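Local coordinates for sporozoite surface protein 2 (Plasmodium vivax, PDB 4HQO) that probably acts as an adhesive receptor for sporozoite gliding motility, through a metal-binding VWA domain and a thrombospondin repeat, at residues Gly46-Leu51 with Ile58-Asn63; Glu71-Gly76 with Arg84-Lys89; Glu145-Leu150 with Val155-Ile160; Phe170-Ala175 with Lys185-Ala190. The protein carries 4 engineered substitutions. All coordinates share one frame; numbering follows the deposited sequence.

Interaction 1: Gly46-Leu51 with Ile58-Asn63. With NA (sodium ion), chain G.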
loop_
_atom_site.group_PDB
_atom_site.type_symbol
_atom_site.label_atom_id
_atom_site.label_comp_id
_atom_site.label_asym_id
_atom_site.label_seq_id
_atom_site.Cartn_x
_atom_site.Cartn_y
_atom_site.Cartn_z
ATOM N N GLY A 46 -2.903 -7.408 19.632
ATOM C CA GLY A 46 -2.085 -6.255 19.957
ATOM C C GLY A 46 -1.573 -5.570 18.699
ATOM O O GLY A 46 -1.504 -4.350 18.627
ATOM N N LEU A 47 -1.223 -6.361 17.696
ATOM C CA LEU A 47 -0.767 -5.811 16.434
ATOM C C LEU A 47 -1.865 -4.980 15.786
ATOM O O LEU A 47 -1.675 -3.799 15.495
ATOM C CB LEU A 47 -0.350 -6.941 15.499
ATOM C CG LEU A 47 0.311 -6.622 14.168
ATOM C CD1 LEU A 47 1.511 -5.724 14.386
ATOM C CD2 LEU A 47 0.737 -7.929 13.519
ATOM N N ILE A 48 -3.018 -5.604 15.574
ATOM C CA ILE A 48 -4.119 -4.957 14.878
ATOM C C ILE A 48 -4.689 -3.786 15.670
ATOM O O ILE A 48 -5.068 -2.767 15.098
ATOM C CB ILE A 48 -5.212 -5.976 14.502
ATOM C CG1 ILE A 48 -4.728 -6.816 13.319
ATOM C CG2 ILE A 48 -6.527 -5.273 14.178
ATOM C CD1 ILE A 48 -5.516 -8.106 13.077
ATOM N N ASN A 49 -4.717 -3.922 16.991
ATOM C CA ASN A 49 -5.140 -2.836 17.857
ATOM C C ASN A 49 -4.235 -1.618 17.754
ATOM O O ASN A 49 -4.637 -0.520 18.109
ATOM C CB ASN A 49 -5.206 -3.304 19.312
ATOM C CG ASN A 49 -6.251 -2.570 20.102
ATOM O OD1 ASN A 49 -7.403 -2.473 19.683
ATOM N ND2 ASN A 49 -5.855 -2.025 21.246
ATOM N N SER A 50 -3.015 -1.807 17.261
ATOM C CA SER A 50 -2.063 -0.707 17.168
ATOM C C SER A 50 -2.168 -0.007 15.820
ATOM O O SER A 50 -1.556 1.029 15.617
ATOM C CB SER A 50 -0.631 -1.222 17.333
ATOM O OG SER A 50 -0.195 -1.886 16.146
ATOM N N LEU A 51 -2.920 -0.590 14.892
ATOM C CA LEU A 51 -2.991 -0.059 13.535
ATOM C C LEU A 51 -4.127 0.932 13.375
ATOM O O LEU A 51 -5.276 0.623 13.677
ATOM C CB LEU A 51 -3.199 -1.180 12.530
ATOM C CG LEU A 51 -2.128 -2.259 12.447
ATOM C CD1 LEU A 51 -2.586 -3.317 11.463
ATOM C CD2 LEU A 51 -0.822 -1.623 12.016
ATOM N N ILE A 58 -4.369 3.260 6.458
ATOM C CA ILE A 58 -4.004 1.837 6.448
ATOM C C ILE A 58 -5.188 0.947 6.061
ATOM O O ILE A 58 -6.261 1.045 6.647
ATOM C CB ILE A 58 -3.406 1.392 7.800
ATOM C CG1 ILE A 58 -2.298 2.366 8.221
ATOM C CG2 ILE A 58 -2.865 -0.033 7.699
ATOM C CD1 ILE A 58 -1.609 2.016 9.527
ATOM N N ASN A 59 -4.987 0.100 5.052
ATOM C CA ASN A 59 -5.974 -0.911 4.671
ATOM C C ASN A 59 -5.382 -2.296 4.906
ATOM O O ASN A 59 -4.276 -2.606 4.449
ATOM C CB ASN A 59 -6.379 -0.796 3.199
ATOM C CG ASN A 59 -7.083 0.516 2.863
ATOM O OD1 ASN A 59 -7.212 1.425 3.698
ATOM N ND2 ASN A 59 -7.534 0.620 1.618
ATOM N N LEU A 60 -6.121 -3.131 5.616
ATOM C CA LEU A 60 -5.626 -4.441 5.996
ATOM C C LEU A 60 -6.074 -5.515 5.001
ATOM O O LEU A 60 -7.215 -5.517 4.546
ATOM C CB LEU A 60 -6.120 -4.778 7.412
ATOM C CG LEU A 60 -5.752 -6.140 8.003
ATOM C CD1 LEU A 60 -4.250 -6.234 8.218
ATOM C CD2 LEU A 60 -6.518 -6.385 9.321
ATOM N N TYR A 61 -5.150 -6.399 4.641
ATOM C CA TYR A 61 -5.486 -7.648 3.967
ATOM C C TYR A 61 -5.043 -8.762 4.919
ATOM O O TYR A 61 -4.057 -8.608 5.643
ATOM C CB TYR A 61 -4.793 -7.759 2.603
ATOM C CG TYR A 61 -4.752 -9.164 2.024
ATOM C CD1 TYR A 61 -3.748 -10.052 2.389
ATOM C CD2 TYR A 61 -5.688 -9.587 1.097
ATOM C CE1 TYR A 61 -3.689 -11.317 1.878
ATOM C CE2 TYR A 61 -5.637 -10.874 0.569
ATOM C CZ TYR A 61 -4.628 -11.728 0.968
ATOM O OH TYR A 61 -4.536 -13.003 0.463
ATOM N N MET A 62 -5.778 -9.866 4.957
ATOM C CA MET A 62 -5.383 -10.945 5.857
ATOM C C MET A 62 -5.592 -12.309 5.234
ATOM O O MET A 62 -6.645 -12.591 4.661
ATOM C CB MET A 62 -6.112 -10.839 7.191
ATOM C CG MET A 62 -5.622 -11.801 8.272
ATOM S SD MET A 62 -6.629 -11.568 9.780
ATOM C CE MET A 62 -5.521 -12.192 11.032
ATOM N N ASN A 63 -4.564 -13.146 5.342
ATOM C CA ASN A 63 -4.594 -14.492 4.791
ATOM C C ASN A 63 -4.128 -15.483 5.839
ATOM O O ASN A 63 -3.131 -15.253 6.541
ATOM C CB ASN A 63 -3.670 -14.597 3.565
ATOM C CG ASN A 63 -3.955 -15.823 2.723
ATOM O OD1 ASN A 63 -3.656 -16.953 3.123
ATOM N ND2 ASN A 63 -4.534 -15.607 1.547
HETATM NA NA NA G . -5.888 -13.346 -1.359
#
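In the beta-alpha-beta crossover made of strand 19-26, helix 33-49 and strand 58-65, Ile48 of the helix and Leu51 just after it pack on Leu60 and Ile58 of the returning strand. This right-handed unit is the repeating element of the Rossmann-like VWA domain, and the contact illustrates how such a crossover is closed by branched aliphatic side chains without a hydrogen bond between its two legs. Ile48 has an extended chain (chi2 164°), which carries its CD1 to within 4.3 Å of Leu60 CD2, methyl against methyl. Three residues on, Leu51 CD2 lies 4.5 Å from Ile58 CD1. Around Leu47 to Leu51, Leu47 O accepts from Ser50 N and from Ser50 OG, the latter at a short 2.5 Å, while Leu51 N bonds to Ile48 O at 3.1 Å. Leu51 points toward the strand. On the other side of the strand lie Tyr61 and Asn63. Tyr61 has CG anti to its backbone nitrogen (chi1 163°), and its OH binds the sodium ion at 2.3 Å, with the metal at the ring edge and in the ring plane. Asn63 ND2 donates to the same Tyr61 OH over 2.8 Å, nearly within its own amide plane, giving the phenol oxygen two partners. Glu71 OE1 supplies the second protein ligand of the sodium ion. The aliphatic face is bordered by Leu21 and Leu23 of strand 19-26 and by Ala86 and Leu87 of helix 83-96; Tyr61 meets His115 of helix 105-117 edge-to-face.

Interaction 2: Glu71-Gly76 with Arg84-Lys89. With NA (sodium ion), chain G.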
loop_
_atom_site.group_PDB
_atom_site.type_symbol
_atom_site.label_atom_id
_atom_site.label_comp_id
_atom_site.label_asym_id
_atom_site.label_seq_id
_atom_site.Cartn_x
_atom_site.Cartn_y
_atom_site.Cartn_z
ATOM N N GLU A 71 -8.200 -16.558 2.246
ATOM C CA GLU A 71 -8.245 -15.109 2.218
ATOM C C GLU A 71 -9.374 -14.660 3.137
ATOM O O GLU A 71 -10.548 -14.875 2.838
ATOM C CB GLU A 71 -8.506 -14.675 0.783
ATOM C CG GLU A 71 -8.781 -13.207 0.536
ATOM C CD GLU A 71 -8.983 -12.954 -0.963
ATOM O OE1 GLU A 71 -8.036 -13.193 -1.741
ATOM O OE2 GLU A 71 -10.101 -12.591 -1.378
ATOM N N LEU A 72 -9.007 -14.055 4.263
ATOM C CA LEU A 72 -9.956 -13.722 5.323
ATOM C C LEU A 72 -10.473 -12.295 5.192
ATOM O O LEU A 72 -11.649 -12.029 5.430
ATOM C CB LEU A 72 -9.298 -13.899 6.685
ATOM C CG LEU A 72 -8.854 -15.316 7.061
ATOM C CD1 LEU A 72 -8.233 -15.300 8.455
ATOM C CD2 LEU A 72 -10.036 -16.280 7.024
ATOM N N ILE A 73 -9.587 -11.376 4.819
ATOM C CA ILE A 73 -9.953 -9.969 4.697
ATOM C C ILE A 73 -9.377 -9.419 3.400
ATOM O O ILE A 73 -8.168 -9.519 3.181
ATOM C CB ILE A 73 -9.413 -9.146 5.905
ATOM C CG1 ILE A 73 -9.967 -9.696 7.229
ATOM C CG2 ILE A 73 -9.728 -7.660 5.743
ATOM C CD1 ILE A 73 -9.478 -8.951 8.460
ATOM N N ARG A 74 -10.239 -8.868 2.538
ATOM C CA ARG A 74 -9.790 -8.216 1.293
ATOM C C ARG A 74 -9.552 -6.726 1.473
ATOM O O ARG A 74 -10.312 -6.058 2.179
ATOM C CB ARG A 74 -10.804 -8.420 0.153
ATOM C CG ARG A 74 -10.824 -9.851 -0.386
ATOM C CD ARG A 74 -11.726 -10.024 -1.613
ATOM N NE ARG A 74 -11.326 -9.192 -2.746
ATOM C CZ ARG A 74 -10.207 -9.355 -3.459
ATOM N NH1 ARG A 74 -9.947 -8.534 -4.470
ATOM N NH2 ARG A 74 -9.339 -10.322 -3.162
ATOM N N LEU A 75 -8.525 -6.205 0.803
ATOM C CA LEU A 75 -8.205 -4.773 0.827
ATOM C C LEU A 75 -9.404 -3.899 0.529
ATOM O O LEU A 75 -10.093 -4.100 -0.472
ATOM C CB LEU A 75 -7.118 -4.426 -0.203
ATOM C CG LEU A 75 -5.655 -4.744 0.066
ATOM C CD1 LEU A 75 -4.782 -4.276 -1.134
ATOM C CD2 LEU A 75 -5.199 -4.096 1.355
ATOM N N GLY A 76 -9.642 -2.919 1.397
ATOM C CA GLY A 76 -10.688 -1.938 1.164
ATOM C C GLY A 76 -12.053 -2.280 1.735
ATOM O O GLY A 76 -12.922 -1.413 1.819
ATOM N N ARG A 84 -12.442 -2.357 14.734
ATOM C CA ARG A 84 -13.333 -3.284 15.447
ATOM C C ARG A 84 -13.691 -4.534 14.605
ATOM O O ARG A 84 -13.737 -5.647 15.121
ATOM C CB ARG A 84 -14.593 -2.554 15.948
ATOM C CG ARG A 84 -15.455 -1.933 14.844
ATOM C CD ARG A 84 -16.448 -0.913 15.380
ATOM N NE ARG A 84 -17.405 -0.495 14.357
ATOM C CZ ARG A 84 -18.594 0.040 14.622
ATOM N NH1 ARG A 84 -19.418 0.381 13.636
ATOM N NH2 ARG A 84 -18.967 0.239 15.879
ATOM N N GLN A 85 -13.899 -4.356 13.305
ATOM C CA GLN A 85 -14.293 -5.458 12.434
ATOM C C GLN A 85 -13.134 -6.427 12.161
ATOM O O GLN A 85 -13.330 -7.647 12.105
ATOM C CB GLN A 85 -14.879 -4.910 11.137
ATOM C CG GLN A 85 -16.217 -4.198 11.339
ATOM C CD GLN A 85 -16.881 -3.831 10.018
ATOM O OE1 GLN A 85 -17.104 -4.689 9.163
ATOM N NE2 GLN A 85 -17.196 -2.550 9.845
ATOM N N ALA A 86 -11.923 -5.894 12.025
ATOM C CA ALA A 86 -10.752 -6.744 11.872
ATOM C C ALA A 86 -10.543 -7.567 13.145
ATOM O O ALA A 86 -10.210 -8.749 13.086
ATOM C CB ALA A 86 -9.525 -5.898 11.560
ATOM N N LEU A 87 -10.733 -6.930 14.295
ATOM C CA LEU A 87 -10.594 -7.617 15.570
ATOM C C LEU A 87 -11.622 -8.734 15.736
ATOM O O LEU A 87 -11.305 -9.767 16.311
ATOM C CB LEU A 87 -10.655 -6.631 16.753
ATOM C CG LEU A 87 -9.390 -5.755 16.867
ATOM C CD1 LEU A 87 -9.561 -4.657 17.889
ATOM C CD2 LEU A 87 -8.148 -6.609 17.187
ATOM N N SER A 88 -12.843 -8.536 15.232
ATOM C CA SER A 88 -13.854 -9.604 15.279
ATOM C C SER A 88 -13.389 -10.818 14.480
ATOM O O SER A 88 -13.687 -11.951 14.841
ATOM C CB SER A 88 -15.216 -9.139 14.749
ATOM O OG SER A 88 -15.729 -8.070 15.521
ATOM N N LYS A 89 -12.650 -10.580 13.398
ATOM C CA LYS A 89 -12.142 -11.693 12.596
ATOM C C LYS A 89 -11.135 -12.495 13.420
ATOM O O LYS A 89 -11.137 -13.720 13.397
ATOM C CB LYS A 89 -11.536 -11.200 11.275
ATOM C CG LYS A 89 -10.961 -12.316 10.373
ATOM C CD LYS A 89 -12.012 -13.366 10.051
ATOM C CE LYS A 89 -13.178 -12.774 9.284
ATOM N NZ LYS A 89 -14.249 -13.775 9.061
HETATM NA NA NA G . -5.888 -13.346 -1.359
HETATM O O HOH W 1 -13.638 -13.984 6.157
#
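Ile73 reaches its CD1 across to the inner part of the Lys89 chain, 4.1 Å from Lys89 CG, and the two side chains run alongside each other, pointing opposite ways. The same methyl lies 4.4 Å from Ala86 CB, one helical turn earlier. Lys89 starts with CG anti to its backbone nitrogen (chi1 179°) and then bends twice, a shape that lays its inner carbons beside Ile73 and brings its amine to a water. That water takes a hydrogen bond from Lys89 NZ at 3.0 Å and gives one to Leu72 O at 2.9 Å; the amine also forms a salt bridge with Glu92. Leu72 CB meets Lys89 CG at 4.3 Å. Both leucine and isoleucine can turn toward the helix because Leu72 and Ile73 oppose Met62 in a classic beta bulge. Glu71 serves the other side of the strand: its OE1 binds the sodium ion at 2.2 Å, while Arg74 NH2 reaches OE2 from above the carboxylate plane in a salt bridge. The N-to-C directions of strand 71-73 and helix 84-89 are 145° apart, with Gln79 of helix 78-81 touching Ile73 and Lys89, and Ile48 of helix 33-49 touching Ala86.

Interaction 3: Glu145-Leu150 with Val155-Ile160. Engineered in segment 155-160: Arg156 (natural residue Ser).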
loop_
_atom_site.group_PDB
_atom_site.type_symbol
_atom_site.label_atom_id
_atom_site.label_comp_id
_atom_site.label_asym_id
_atom_site.label_seq_id
_atom_site.Cartn_x
_atom_site.Cartn_y
_atom_site.Cartn_z
ATOM N N GLU A 145 12.100 -17.418 -2.741
ATOM C CA GLU A 145 12.086 -16.907 -4.101
ATOM C C GLU A 145 10.986 -15.867 -4.279
ATOM O O GLU A 145 11.218 -14.795 -4.837
ATOM C CB GLU A 145 11.875 -18.055 -5.088
ATOM C CG GLU A 145 11.888 -17.632 -6.546
ATOM C CD GLU A 145 11.465 -18.762 -7.476
ATOM O OE1 GLU A 145 10.551 -19.539 -7.113
ATOM O OE2 GLU A 145 12.048 -18.879 -8.560
ATOM N N VAL A 146 9.787 -16.182 -3.806
ATOM C CA VAL A 146 8.682 -15.243 -3.944
ATOM C C VAL A 146 8.858 -14.023 -3.034
ATOM O O VAL A 146 8.517 -12.903 -3.422
ATOM C CB VAL A 146 7.303 -15.905 -3.720
ATOM C CG1 VAL A 146 7.202 -16.485 -2.324
ATOM C CG2 VAL A 146 6.191 -14.895 -3.952
ATOM N N ALA A 147 9.399 -14.230 -1.837
ATOM C CA ALA A 147 9.676 -13.112 -0.933
ATOM C C ALA A 147 10.650 -12.158 -1.610
ATOM O O ALA A 147 10.490 -10.942 -1.556
ATOM C CB ALA A 147 10.264 -13.604 0.354
ATOM N N ASN A 148 11.660 -12.731 -2.253
ATOM C CA ASN A 148 12.656 -11.952 -2.955
ATOM C C ASN A 148 12.057 -11.175 -4.126
ATOM O O ASN A 148 12.416 -10.030 -4.348
ATOM C CB ASN A 148 13.809 -12.847 -3.418
ATOM C CG ASN A 148 14.845 -13.069 -2.335
ATOM O OD1 ASN A 148 14.925 -12.306 -1.373
ATOM N ND2 ASN A 148 15.647 -14.120 -2.485
ATOM N N LYS A 149 11.145 -11.797 -4.867
ATOM C CA LYS A 149 10.464 -11.113 -5.960
ATOM C C LYS A 149 9.634 -9.938 -5.438
ATOM O O LYS A 149 9.570 -8.890 -6.064
ATOM C CB LYS A 149 9.570 -12.080 -6.733
ATOM C CG LYS A 149 10.331 -13.052 -7.616
ATOM C CD LYS A 149 9.383 -13.983 -8.344
ATOM C CE LYS A 149 10.136 -14.911 -9.293
ATOM N NZ LYS A 149 9.216 -15.886 -9.943
ATOM N N LEU A 150 8.995 -10.122 -4.293
ATOM C CA LEU A 150 8.210 -9.056 -3.689
ATOM C C LEU A 150 9.091 -7.841 -3.336
ATOM O O LEU A 150 8.753 -6.698 -3.653
ATOM C CB LEU A 150 7.468 -9.582 -2.464
ATOM C CG LEU A 150 6.243 -10.455 -2.773
ATOM C CD1 LEU A 150 5.772 -11.175 -1.538
ATOM C CD2 LEU A 150 5.105 -9.620 -3.327
ATOM N N VAL A 155 8.198 -3.979 -2.186
ATOM C CA VAL A 155 7.365 -4.398 -1.064
ATOM C C VAL A 155 8.250 -4.528 0.176
ATOM O O VAL A 155 9.332 -5.105 0.103
ATOM C CB VAL A 155 6.661 -5.754 -1.353
ATOM C CG1 VAL A 155 5.767 -6.156 -0.197
ATOM C CG2 VAL A 155 5.848 -5.686 -2.648
ATOM N N ARG A 156 7.805 -3.986 1.308
ATOM C CA ARG A 156 8.531 -4.170 2.568
ATOM C C ARG A 156 8.050 -5.447 3.237
ATOM O O ARG A 156 6.866 -5.760 3.180
ATOM C CB ARG A 156 8.319 -2.979 3.509
ATOM C CG ARG A 156 8.901 -1.665 2.996
ATOM C CD ARG A 156 7.856 -0.834 2.260
ATOM N NE ARG A 156 8.401 0.428 1.759
ATOM C CZ ARG A 156 8.536 1.532 2.490
ATOM N NH1 ARG A 156 8.170 1.539 3.768
ATOM N NH2 ARG A 156 9.040 2.631 1.942
ATOM N N LEU A 157 8.963 -6.185 3.863
ATOM C CA LEU A 157 8.611 -7.444 4.522
ATOM C C LEU A 157 9.107 -7.490 5.956
ATOM O O LEU A 157 10.303 -7.356 6.221
ATOM C CB LEU A 157 9.170 -8.656 3.759
ATOM C CG LEU A 157 9.016 -10.007 4.481
ATOM C CD1 LEU A 157 7.556 -10.445 4.544
ATOM C CD2 LEU A 157 9.875 -11.115 3.845
ATOM N N ALA A 158 8.178 -7.680 6.884
ATOM C CA ALA A 158 8.547 -7.860 8.274
ATOM C C ALA A 158 8.125 -9.261 8.673
ATOM O O ALA A 158 7.036 -9.722 8.304
ATOM C CB ALA A 158 7.870 -6.811 9.157
ATOM N N VAL A 159 8.994 -9.952 9.402
ATOM C CA VAL A 159 8.679 -11.304 9.850
ATOM C C VAL A 159 8.482 -11.330 11.361
ATOM O O VAL A 159 9.300 -10.787 12.109
ATOM C CB VAL A 159 9.771 -12.328 9.435
ATOM C CG1 VAL A 159 9.348 -13.750 9.821
ATOM C CG2 VAL A 159 10.037 -12.242 7.931
ATOM N N ILE A 160 7.386 -11.946 11.803
ATOM C CA ILE A 160 7.124 -12.138 13.233
ATOM C C ILE A 160 7.151 -13.628 13.547
ATOM O O ILE A 160 6.397 -14.409 12.967
ATOM C CB ILE A 160 5.754 -11.576 13.649
ATOM C CG1 ILE A 160 5.618 -10.118 13.215
ATOM C CG2 ILE A 160 5.562 -11.693 15.173
ATOM C CD1 ILE A 160 6.651 -9.227 13.808
#
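Val155 N donates a hydrogen bond of 3.1 Å to Leu150 O, with an N-H...O angle of 154°, and approaches from 35° above the carbonyl plane, so the chain leaving the helix is tied back to its last turn. That bond brings the backbones close, with the CA atoms of Leu150 and Val155 5.4 Å apart; further along, the CA atoms of Ala147 and Leu157 have separated to 7.9 Å. Side chains bridge the two backbones. Val155 points toward the helix and, with CG1 anti to its backbone nitrogen (chi1 -178°), turns its other branch to Leu150: Val155 CG2 lies 3.2 Å from Leu150 O and 4.1 Å from Leu150 CD2. The leucine and valine side chains run at a slant to one another. This is the second half of a beta-alpha-beta unit, strand 126-133, helix 140-152 and strand 156-161, in which the helix covers one face of the central sheet of the VWA domain and the chain then re-enters that sheet parallel to the first strand. Two residues beyond Val155, Leu157 again faces the helix and sets its CD2 4.3 Å from Ala147 CB, a methyl group on the helix flank. The small alanine meets the large leucine, and the larger Leu150 meets the compact valine. Arg156, an engineered residue between these two, points away from the helix, and its side chain touches Phe202 of helix 192-203 on the far face of the sheet. Behind Val155 and Leu157 stands Val129 of the neighbouring strand 126-133, while Leu116 of helix 105-117 also touches Val155.

Interaction 4: Phe170-Ala175 with Lys185-Ala190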
loop_
_atom_site.group_PDB
_atom_site.type_symbol
_atom_site.label_atom_id
_atom_site.label_comp_id
_atom_site.label_asym_id
_atom_site.label_seq_id
_atom_site.Cartn_x
_atom_site.Cartn_y
_atom_site.Cartn_z
ATOM N N PHE A 170 15.788 -19.698 9.320
ATOM C CA PHE A 170 15.014 -19.450 8.113
ATOM C C PHE A 170 14.252 -18.126 8.175
ATOM O O PHE A 170 14.180 -17.406 7.178
ATOM C CB PHE A 170 14.032 -20.585 7.799
ATOM C CG PHE A 170 13.242 -20.345 6.534
ATOM C CD1 PHE A 170 13.777 -20.680 5.300
ATOM C CD2 PHE A 170 11.996 -19.723 6.579
ATOM C CE1 PHE A 170 13.073 -20.429 4.129
ATOM C CE2 PHE A 170 11.291 -19.464 5.410
ATOM C CZ PHE A 170 11.832 -19.831 4.186
ATOM N N ASN A 171 13.650 -17.827 9.325
ATOM C CA ASN A 171 12.927 -16.567 9.488
ATOM C C ASN A 171 13.820 -15.365 9.220
ATOM O O ASN A 171 13.400 -14.419 8.559
ATOM C CB ASN A 171 12.302 -16.452 10.881
ATOM C CG ASN A 171 10.972 -17.187 10.993
ATOM O OD1 ASN A 171 10.388 -17.593 9.992
ATOM N ND2 ASN A 171 10.478 -17.335 12.218
ATOM N N ARG A 172 15.049 -15.413 9.728
ATOM C CA ARG A 172 16.003 -14.335 9.526
ATOM C C ARG A 172 16.410 -14.267 8.060
ATOM O O ARG A 172 16.602 -13.185 7.503
ATOM C CB ARG A 172 17.249 -14.530 10.398
ATOM C CG ARG A 172 17.039 -14.262 11.885
ATOM C CD ARG A 172 18.336 -14.424 12.673
ATOM N NE ARG A 172 18.947 -13.134 12.986
ATOM C CZ ARG A 172 20.014 -12.633 12.369
ATOM N NH1 ARG A 172 20.611 -13.314 11.400
ATOM N NH2 ARG A 172 20.488 -11.449 12.728
ATOM N N LEU A 173 16.538 -15.432 7.436
ATOM C CA LEU A 173 16.943 -15.492 6.041
ATOM C C LEU A 173 15.874 -14.856 5.157
ATOM O O LEU A 173 16.167 -13.981 4.358
ATOM C CB LEU A 173 17.225 -16.937 5.618
ATOM C CG LEU A 173 17.801 -17.126 4.220
ATOM C CD1 LEU A 173 19.113 -16.374 4.076
ATOM C CD2 LEU A 173 17.996 -18.613 3.944
ATOM N N ILE A 174 14.628 -15.265 5.323
ATOM C CA ILE A 174 13.567 -14.711 4.492
ATOM C C ILE A 174 13.328 -13.224 4.801
ATOM O O ILE A 174 12.895 -12.468 3.936
ATOM C CB ILE A 174 12.260 -15.542 4.573
ATOM C CG1 ILE A 174 11.344 -15.211 3.392
ATOM C CG2 ILE A 174 11.524 -15.328 5.924
ATOM C CD1 ILE A 174 10.175 -16.170 3.231
ATOM N N ALA A 175 13.645 -12.802 6.020
ATOM C CA ALA A 175 13.481 -11.395 6.401
ATOM C C ALA A 175 14.607 -10.525 5.838
ATOM O O ALA A 175 14.478 -9.305 5.740
ATOM C CB ALA A 175 13.418 -11.254 7.911
ATOM N N LYS A 185 16.238 -5.234 11.709
ATOM C CA LYS A 185 15.048 -4.394 11.714
ATOM C C LYS A 185 13.863 -5.063 11.028
ATOM O O LYS A 185 12.808 -4.446 10.864
ATOM C CB LYS A 185 15.341 -3.058 11.022
ATOM C CG LYS A 185 16.506 -2.273 11.619
ATOM C CD LYS A 185 16.335 -2.084 13.125
ATOM C CE LYS A 185 17.472 -1.269 13.734
ATOM N NZ LYS A 185 17.457 0.155 13.288
ATOM N N PHE A 186 14.026 -6.316 10.620
ATOM C CA PHE A 186 12.996 -6.970 9.812
ATOM C C PHE A 186 12.392 -8.210 10.463
ATOM O O PHE A 186 11.490 -8.836 9.907
ATOM C CB PHE A 186 13.559 -7.310 8.424
ATOM C CG PHE A 186 14.099 -6.119 7.698
ATOM C CD1 PHE A 186 13.241 -5.204 7.114
ATOM C CD2 PHE A 186 15.459 -5.895 7.622
ATOM C CE1 PHE A 186 13.731 -4.097 6.459
ATOM C CE2 PHE A 186 15.953 -4.790 6.968
ATOM C CZ PHE A 186 15.090 -3.891 6.386
ATOM N N TYR A 187 12.898 -8.565 11.636
ATOM C CA TYR A 187 12.445 -9.767 12.319
ATOM C C TYR A 187 12.276 -9.507 13.808
ATOM O O TYR A 187 13.150 -8.917 14.453
ATOM C CB TYR A 187 13.449 -10.903 12.101
ATOM C CG TYR A 187 13.082 -12.225 12.759
ATOM C CD1 TYR A 187 11.813 -12.760 12.623
ATOM C CD2 TYR A 187 14.017 -12.944 13.489
ATOM C CE1 TYR A 187 11.476 -13.966 13.205
ATOM C CE2 TYR A 187 13.688 -14.157 14.078
ATOM C CZ TYR A 187 12.415 -14.661 13.929
ATOM O OH TYR A 187 12.071 -15.863 14.498
ATOM N N SER A 188 11.152 -9.959 14.350
ATOM C CA SER A 188 10.908 -9.901 15.789
ATOM C C SER A 188 10.310 -11.228 16.243
ATOM O O SER A 188 9.467 -11.801 15.557
ATOM C CB SER A 188 9.938 -8.764 16.113
ATOM O OG SER A 188 9.697 -8.676 17.509
ATOM N N TYR A 189 10.746 -11.726 17.393
ATOM C CA TYR A 189 10.166 -12.954 17.929
ATOM C C TYR A 189 9.846 -12.874 19.424
ATOM O O TYR A 189 9.832 -13.887 20.119
ATOM C CB TYR A 189 11.042 -14.172 17.610
ATOM C CG TYR A 189 12.393 -14.186 18.280
ATOM C CD1 TYR A 189 13.430 -13.387 17.816
ATOM C CD2 TYR A 189 12.643 -15.018 19.366
ATOM C CE1 TYR A 189 14.675 -13.405 18.423
ATOM C CE2 TYR A 189 13.884 -15.047 19.978
ATOM C CZ TYR A 189 14.897 -14.237 19.502
ATOM O OH TYR A 189 16.135 -14.261 20.109
ATOM N N ALA A 190 9.576 -11.665 19.904
ATOM C CA ALA A 190 9.135 -11.460 21.282
ATOM C C ALA A 190 7.611 -11.305 21.347
ATOM O O ALA A 190 6.875 -12.070 20.725
ATOM C CB ALA A 190 9.829 -10.262 21.884
#
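Tyr187 lays its side chain along helix 168-175, where Asn171 and Arg172 meet its ring and Ala175 meets its CB. The contact closes a further beta-alpha-beta unit of the VWA fold, in which strand 156-161 leads through this helix to the short edge strand 187-188. With CG anti to the backbone nitrogen (chi1 -180°), the tyrosine stretches from the strand toward the start of the helix, so that the phenol end meets Asn171 and the CB end meets Ala175. Asn171 CB approaches the ring obliquely, 3.5 Å from Tyr187 CZ, and its amide is inclined by 61° to the ring plane. From that position Asn171 ND2 donates to Tyr187 OH across 3.1 Å in an almost straight bond (168°), with the oxygen lying in the amide plane. The hydroxyl has a second partner in His168 ND1, so two polar groups fix where the buried phenol oxygen sits. Arg172 crosses the tyrosine at about a right angle; its CG lies 3.7 Å from Tyr187 CD2, and the guanidinium plane stands nearly perpendicular to the ring. At the other end, Ala175 CB touches two residues of the strand segment, 4.2 Å from Tyr187 CB and 4.0 Å from Phe186 CB. The Phe186 ring then leads away from the helix, after its CB has passed 3.5 Å from Ala175 O.

How the interactions relate
All four contacts fasten helices to one mixed sheet of the VWA domain, following in series along the chain. Interactions 1 and 2, with centres about 8 Å apart, share one edge: Met62 N and O pair with Ile73 O and Leu72 N across adjacent strands, and both hold a ligand of the sodium ion. Interactions 3 and 4, about 11 Å between centres, share the other edge through Val159, whose N meets Phe186 O at 2.8 Å. Interactions 2 and 4 lie furthest apart, at about 25 Å between centres. The magnesium ion, bound by Ser28, Ser30 and Thr103, is about 10 Å from the Asn171 side chain of interaction 4.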